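Local coordinates for orotidine 5'-phosphate decarboxylase (Methanocaldococcus jannaschii, PDB 4LUI), which probably catalyses the decarboxylation of orotidine 5'-monophosphate to UMP, the last step of de novo UMP biosynthesis, as a homodimeric TIM-barrel enzyme, at residues V210-A213 against I214-Q218; R171-E174 against I175-A179. All blocks are in the same frame, centred on the assembly; numbering follows the deposited sequence.

Contact 1 (V210-A213 against I214-Q218); sequences VGRA and IYQSQ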
ATOM      1  N   VAL B 210      -7.006  17.379   7.976  1.00 11.99           N
ATOM      2  CA  VAL B 210      -6.344  18.567   7.439  1.00 13.73           C
ATOM      3  C   VAL B 210      -4.880  18.201   7.271  1.00 13.23           C
ATOM      4  O   VAL B 210      -4.303  17.526   8.128  1.00 15.39           O
ATOM      5  CB  VAL B 210      -6.498  19.777   8.378  1.00 12.62           C
ATOM      6  CG1 VAL B 210      -5.736  20.987   7.850  1.00 14.49           C
ATOM      7  CG2 VAL B 210      -7.981  20.116   8.565  1.00 13.33           C
ATOM      8  N   GLY B 211      -4.292  18.626   6.160  1.00 15.56           N
ATOM      9  CA  GLY B 211      -2.918  18.271   5.855  1.00 16.30           C
ATOM     10  C   GLY B 211      -2.025  19.477   5.633  1.00 15.47           C
ATOM     11  O   GLY B 211      -1.577  20.132   6.589  1.00 14.31           O
ATOM     12  N   ARG B 212      -1.779  19.789   4.363  1.00 15.44           N
ATOM     13  CA  ARG B 212      -0.777  20.787   3.988  1.00 15.04           C
ATOM     14  C   ARG B 212      -1.002  22.174   4.582  1.00 17.32           C
ATOM     15  O   ARG B 212      -0.048  22.903   4.818  1.00 17.73           O
ATOM     16  CB  ARG B 212      -0.623  20.887   2.458  1.00 20.05           C
ATOM     17  CG  ARG B 212      -1.917  21.148   1.715  1.00 21.50           C
ATOM     18  CD  ARG B 212      -1.692  21.185   0.201  1.00 25.80           C
ATOM     19  NE  ARG B 212      -0.779  22.265  -0.167  1.00 32.69           N
ATOM     20  CZ  ARG B 212      -0.687  22.792  -1.385  1.00 32.92           C
ATOM     21  NH1 ARG B 212      -1.453  22.338  -2.368  1.00 33.78           N
ATOM     22  NH2 ARG B 212       0.169  23.777  -1.620  1.00 28.70           N
ATOM     23  N   ALA B 213      -2.260  22.535   4.832  1.00 15.42           N
ATOM     24  CA  ALA B 213      -2.559  23.858   5.372  1.00 19.77           C
ATOM     25  C   ALA B 213      -1.971  24.013   6.777  1.00 17.26           C
ATOM     26  O   ALA B 213      -1.720  25.124   7.234  1.00 20.52           O
ATOM     27  CB  ALA B 213      -4.069  24.116   5.367  1.00 19.72           C
ATOM     28  N   ILE B 214      -1.739  22.886   7.445  1.00 16.24           N
ATOM     29  CA  ILE B 214      -1.022  22.905   8.711  1.00 14.57           C
ATOM     30  C   ILE B 214       0.479  22.665   8.520  1.00 13.84           C
ATOM     31  O   ILE B 214       1.306  23.506   8.906  1.00 16.34           O
ATOM     32  CB  ILE B 214      -1.610  21.869   9.695  1.00 16.09           C
ATOM     33  CG1 ILE B 214      -3.049  22.253  10.068  1.00 15.60           C
ATOM     34  CG2 ILE B 214      -0.723  21.747  10.937  1.00 16.49           C
ATOM     35  CD1 ILE B 214      -3.771  21.174  10.885  1.00 16.20           C
ATOM     36  N   TYR B 215       0.841  21.536   7.915  1.00 17.03           N
ATOM     37  CA  TYR B 215       2.263  21.163   7.872  1.00 15.93           C
ATOM     38  C   TYR B 215       3.162  22.043   7.001  1.00 18.61           C
ATOM     39  O   TYR B 215       4.379  22.035   7.181  1.00 18.28           O
ATOM     40  CB  TYR B 215       2.480  19.661   7.577  1.00 15.88           C
ATOM     41  CG  TYR B 215       2.092  19.133   6.203  1.00 16.50           C
ATOM     42  CD1 TYR B 215       2.789  19.508   5.054  1.00 18.49           C
ATOM     43  CD2 TYR B 215       1.067  18.197   6.065  1.00 14.09           C
ATOM     44  CE1 TYR B 215       2.445  19.000   3.804  1.00 15.90           C
ATOM     45  CE2 TYR B 215       0.724  17.678   4.818  1.00 15.64           C
ATOM     46  CZ  TYR B 215       1.412  18.085   3.696  1.00 15.98           C
ATOM     47  OH  TYR B 215       1.087  17.585   2.452  1.00 18.24           O
ATOM     48  N   GLN B 216       2.587  22.792   6.063  1.00 15.95           N
ATOM     49  CA  GLN B 216       3.399  23.708   5.249  1.00 15.77           C
ATOM     50  C   GLN B 216       3.612  25.093   5.881  1.00 18.28           C
ATOM     51  O   GLN B 216       4.308  25.936   5.320  1.00 21.16           O
ATOM     52  CB  GLN B 216       2.800  23.857   3.849  1.00 17.42           C
ATOM     53  CG  GLN B 216       2.913  22.597   3.017  1.00 18.68           C
ATOM     54  CD  GLN B 216       2.296  22.736   1.638  1.00 22.92           C
ATOM     55  OE1 GLN B 216       1.437  23.597   1.398  1.00 24.34           O
ATOM     56  NE2 GLN B 216       2.736  21.889   0.717  1.00 21.38           N
ATOM     57  N   SER B 217       3.003  25.320   7.042  1.00 19.32           N
ATOM     58  CA  SER B 217       3.143  26.590   7.757  1.00 20.06           C
ATOM     59  C   SER B 217       4.415  26.622   8.598  1.00 19.27           C
ATOM     60  O   SER B 217       4.896  25.575   9.043  1.00 22.95           O
ATOM     61  CB  SER B 217       1.927  26.796   8.677  1.00 24.01           C
ATOM     62  OG  SER B 217       2.050  27.989   9.453  1.00 24.47           O
ATOM     63  N   GLN B 218       4.958  27.821   8.818  1.00 25.72           N
ATOM     64  CA  GLN B 218       6.038  27.997   9.787  1.00 29.93           C
ATOM     65  C   GLN B 218       5.494  28.024  11.212  1.00 30.32           C
ATOM     66  O   GLN B 218       6.253  27.923  12.184  1.00 29.83           O
ATOM     67  CB  GLN B 218       6.843  29.267   9.497  1.00 31.76           C
ATOM     68  CG  GLN B 218       7.678  29.181   8.229  1.00 38.02           C
ATOM     69  CD  GLN B 218       8.533  27.926   8.189  1.00 36.89           C
ATOM     70  OE1 GLN B 218       9.438  27.747   9.010  1.00 39.04           O
ATOM     71  NE2 GLN B 218       8.246  27.047   7.239  1.00 35.64           N
TER

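Contact 2 (R171-E174 against I175-A179); sequences RLKE and IKEIA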
ATOM      1  N   ARG B 171     -23.272  12.944  -1.067  1.00 20.57           N
ATOM      2  CA  ARG B 171     -22.681  11.616  -1.199  1.00 18.38           C
ATOM      3  C   ARG B 171     -22.120  11.121   0.131  1.00 20.53           C
ATOM      4  O   ARG B 171     -22.234   9.938   0.466  1.00 19.81           O
ATOM      5  CB  ARG B 171     -21.597  11.623  -2.279  1.00 21.63           C
ATOM      6  CG  ARG B 171     -20.829  10.322  -2.420  1.00 18.84           C
ATOM      7  CD  ARG B 171     -21.729   9.167  -2.874  1.00 18.07           C
ATOM      8  NE  ARG B 171     -21.000   7.904  -2.779  1.00 19.58           N
ATOM      9  CZ  ARG B 171     -21.563   6.700  -2.775  1.00 19.73           C
ATOM     10  NH1 ARG B 171     -22.883   6.567  -2.876  1.00 20.77           N
ATOM     11  NH2 ARG B 171     -20.797   5.626  -2.661  1.00 17.68           N
ATOM     12  N   LEU B 172     -21.509  12.028   0.892  1.00 18.48           N
ATOM     13  CA  LEU B 172     -21.002  11.686   2.221  1.00 19.14           C
ATOM     14  C   LEU B 172     -22.140  11.195   3.123  1.00 18.84           C
ATOM     15  O   LEU B 172     -22.002  10.200   3.841  1.00 20.18           O
ATOM     16  CB  LEU B 172     -20.293  12.900   2.841  1.00 16.83           C
ATOM     17  CG  LEU B 172     -19.605  12.692   4.194  1.00 22.57           C
ATOM     18  CD1 LEU B 172     -18.572  11.579   4.114  1.00 22.75           C
ATOM     19  CD2 LEU B 172     -18.939  13.989   4.642  1.00 22.33           C
ATOM     20  N   LYS B 173     -23.278  11.872   3.058  1.00 19.16           N
ATOM     21  CA  LYS B 173     -24.447  11.451   3.822  1.00 19.45           C
ATOM     22  C   LYS B 173     -24.882  10.032   3.437  1.00 26.50           C
ATOM     23  O   LYS B 173     -25.218   9.221   4.297  1.00 24.33           O
ATOM     24  CB  LYS B 173     -25.593  12.445   3.634  1.00 18.30           C
ATOM     25  CG  LYS B 173     -26.824  12.135   4.464  1.00 24.74           C
ATOM     26  CD  LYS B 173     -27.848  13.250   4.356  1.00 33.79           C
ATOM     27  CE  LYS B 173     -29.060  12.993   5.247  1.00 44.04           C
ATOM     28  NZ  LYS B 173     -29.916  11.886   4.732  1.00 47.90           N
ATOM     29  N   GLU B 174     -24.857   9.726   2.144  1.00 19.75           N
ATOM     30  CA  GLU B 174     -25.233   8.395   1.681  1.00 18.78           C
ATOM     31  C   GLU B 174     -24.270   7.332   2.213  1.00 18.34           C
ATOM     32  O   GLU B 174     -24.688   6.250   2.631  1.00 20.69           O
ATOM     33  CB  GLU B 174     -25.277   8.352   0.152  1.00 18.47           C
ATOM     34  CG  GLU B 174     -26.395   9.177  -0.438  1.00 22.81           C
ATOM     35  CD  GLU B 174     -26.325   9.266  -1.952  1.00 29.91           C
ATOM     36  OE1 GLU B 174     -25.211   9.197  -2.504  1.00 28.41           O
ATOM     37  OE2 GLU B 174     -27.390   9.400  -2.588  1.00 31.99           O
ATOM     38  N   ILE B 175     -22.984   7.649   2.189  1.00 18.71           N
ATOM     39  CA  ILE B 175     -21.961   6.744   2.692  1.00 17.72           C
ATOM     40  C   ILE B 175     -22.155   6.433   4.187  1.00 23.21           C
ATOM     41  O   ILE B 175     -22.141   5.272   4.587  1.00 20.81           O
ATOM     42  CB  ILE B 175     -20.547   7.307   2.418  1.00 21.78           C
ATOM     43  CG1 ILE B 175     -20.306   7.397   0.908  1.00 20.70           C
ATOM     44  CG2 ILE B 175     -19.491   6.435   3.043  1.00 25.16           C
ATOM     45  CD1 ILE B 175     -19.137   8.297   0.543  1.00 19.72           C
ATOM     46  N   LYS B 176     -22.347   7.467   5.003  1.00 26.19           N
ATOM     47  CA  LYS B 176     -22.572   7.271   6.432  1.00 28.67           C
ATOM     48  C   LYS B 176     -23.798   6.415   6.684  1.00 29.48           C
ATOM     49  O   LYS B 176     -23.820   5.602   7.612  1.00 35.62           O
ATOM     50  CB  LYS B 176     -22.732   8.611   7.159  1.00 33.17           C
ATOM     51  CG  LYS B 176     -21.425   9.264   7.553  1.00 38.85           C
ATOM     52  CD  LYS B 176     -21.646  10.579   8.291  1.00 39.45           C
ATOM     53  CE  LYS B 176     -22.427  10.389   9.582  1.00 34.93           C
ATOM     54  NZ  LYS B 176     -21.584   9.885  10.698  1.00 33.77           N
ATOM     55  N   GLU B 177     -24.828   6.596   5.861  1.00 22.77           N
ATOM     56  CA  GLU B 177     -26.089   5.908   6.094  1.00 23.86           C
ATOM     57  C   GLU B 177     -26.023   4.426   5.741  1.00 25.71           C
ATOM     58  O   GLU B 177     -26.712   3.616   6.344  1.00 28.02           O
ATOM     59  CB  GLU B 177     -27.241   6.625   5.387  1.00 27.47           C
ATOM     60  CG  GLU B 177     -27.517   8.006   6.000  1.00 38.63           C
ATOM     61  CD  GLU B 177     -28.751   8.687   5.440  1.00 51.49           C
ATOM     62  OE1 GLU B 177     -29.349   8.155   4.481  1.00 57.14           O
ATOM     63  OE2 GLU B 177     -29.126   9.756   5.967  1.00 51.75           O
ATOM     64  N   ILE B 178     -25.160   4.072   4.791  1.00 22.53           N
ATOM     65  CA  ILE B 178     -24.940   2.668   4.459  1.00 21.44           C
ATOM     66  C   ILE B 178     -23.989   1.999   5.459  1.00 20.74           C
ATOM     67  O   ILE B 178     -24.307   0.946   6.004  1.00 28.33           O
ATOM     68  CB  ILE B 178     -24.348   2.517   3.045  1.00 19.95           C
ATOM     69  CG1 ILE B 178     -25.352   2.957   1.982  1.00 22.51           C
ATOM     70  CG2 ILE B 178     -23.906   1.091   2.801  1.00 22.41           C
ATOM     71  CD1 ILE B 178     -24.697   3.218   0.620  1.00 24.20           C
ATOM     72  N   ALA B 179     -22.830   2.606   5.695  1.00 21.92           N
ATOM     73  CA  ALA B 179     -21.828   2.008   6.579  1.00 19.14           C
ATOM     74  C   ALA B 179     -22.245   2.015   8.057  1.00 21.15           C
ATOM     75  O   ALA B 179     -22.008   1.041   8.771  1.00 23.44           O
ATOM     76  CB  ALA B 179     -20.476   2.688   6.400  1.00 22.49           C
TER

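Contact 1 (V210-A213 against I214-Q218)
The ring of Tyr215 lies over the backbone of Arg212, whose CA sits 3.5 Å from the ring centroid and 11° off the ring normal, a CH-pi contact over the face. Tyr215 CG stands between its own backbone N and carbonyl carbon (chi1 67°), which folds the ring back onto the start of the short helix 212-215. Gly211, the N-cap, offers its O to two donors from opposite faces of its carbonyl plane: Ile214 N at 2.9 Å and Tyr215 N at 3.1 Å. Arg212 reaches Gln216, one turn further along, and grips it side-on. Arg212 NE meets Gln216 OE1 at 3.0 Å and its NH2 meets the same oxygen at 3.3 Å; the oxygen lies in the guanidinium plane, while the amide is turned 82° from it. NH2 uses a lone pair of OE1, whereas NE comes from above the amide plane. At the strand end, Val210 CG1 packs on Ile214 CD1 (3.6 Å), and both touch Tyr227 of helix 220-230. Gly211 and Arg212 are predicted substrate-binding residues. The two-nitrogen grip on a neutral amide restrains the guanidinium's rotation and probably leaves its positive charge largely uncompensated by Gln216, consistent with binding an anionic nucleotide.

Contact 2 (R171-E174 against I175-A179)
Lys173 NZ approaches Glu177 OE2 to 2.6 Å, a hydrogen-bonded salt bridge spanning one turn of helix 169-179. The ammonium reaches the syn side of the oxygen but stands 34° out of the carboxylate plane. Lys173 leaves the backbone with CG anti to N (chi1 -176°), runs extended to CE and bends only at its last torsion (chi4 -71°), which turns NZ toward the acid; the two side chains cross at a slant on the exposed side of the helix. Arg171 makes a different pairing with Ile175. Its guanidinium presents one face to Ile175 CG1, which lies 3.6 Å above the plane and is offset toward the rim, while Arg171 NE is 3.8 Å from the same carbon. Glu174 OE1 lies in the guanidinium plane at its edge, 3.5 Å from Arg171 NH1 in a longer salt bridge. The other terminal nitrogen, NH2, forms salt bridges with Glu133 and Asp148, so acids outside the helix help fix the group against the isoleucine. The backbone follows regular i to i+4 bonding, Lys176 N to Leu172 O among them. Ile178 N reaches Glu174 O at 3.1 Å, and Ile178 CG1 lies 3.4 Å from that oxygen. This helix is the crossover of the beta-alpha-beta unit between parallel strands 161-163 and 183-186: Ile175 and Ala179 pack on Ile162, Leu172 and Lys176 on Val183, and Ile178 turns to helix 147-157.

How the contacts relate
Both contacts are local and partly buried, and both belong to one eight-stranded barrel, contact 2 in its outer helical layer and contact 1 where a strand passes into a short helix; their centres are 28 Å apart, and their nearest atoms, about 13 Å apart, do not touch. Contact 2 stays within a single crossover helix, with one lysine-glutamate pair on its exposed side and an arginine tied to acids on the helix and beyond it, while isoleucines face strands and a neighbouring helix. Contact 1 instead includes an N-cap and predicted substrate-binding residues. Each contact has an arginine: it meets a neutral amide in contact 1, but carboxylates and an aliphatic chain in contact 2.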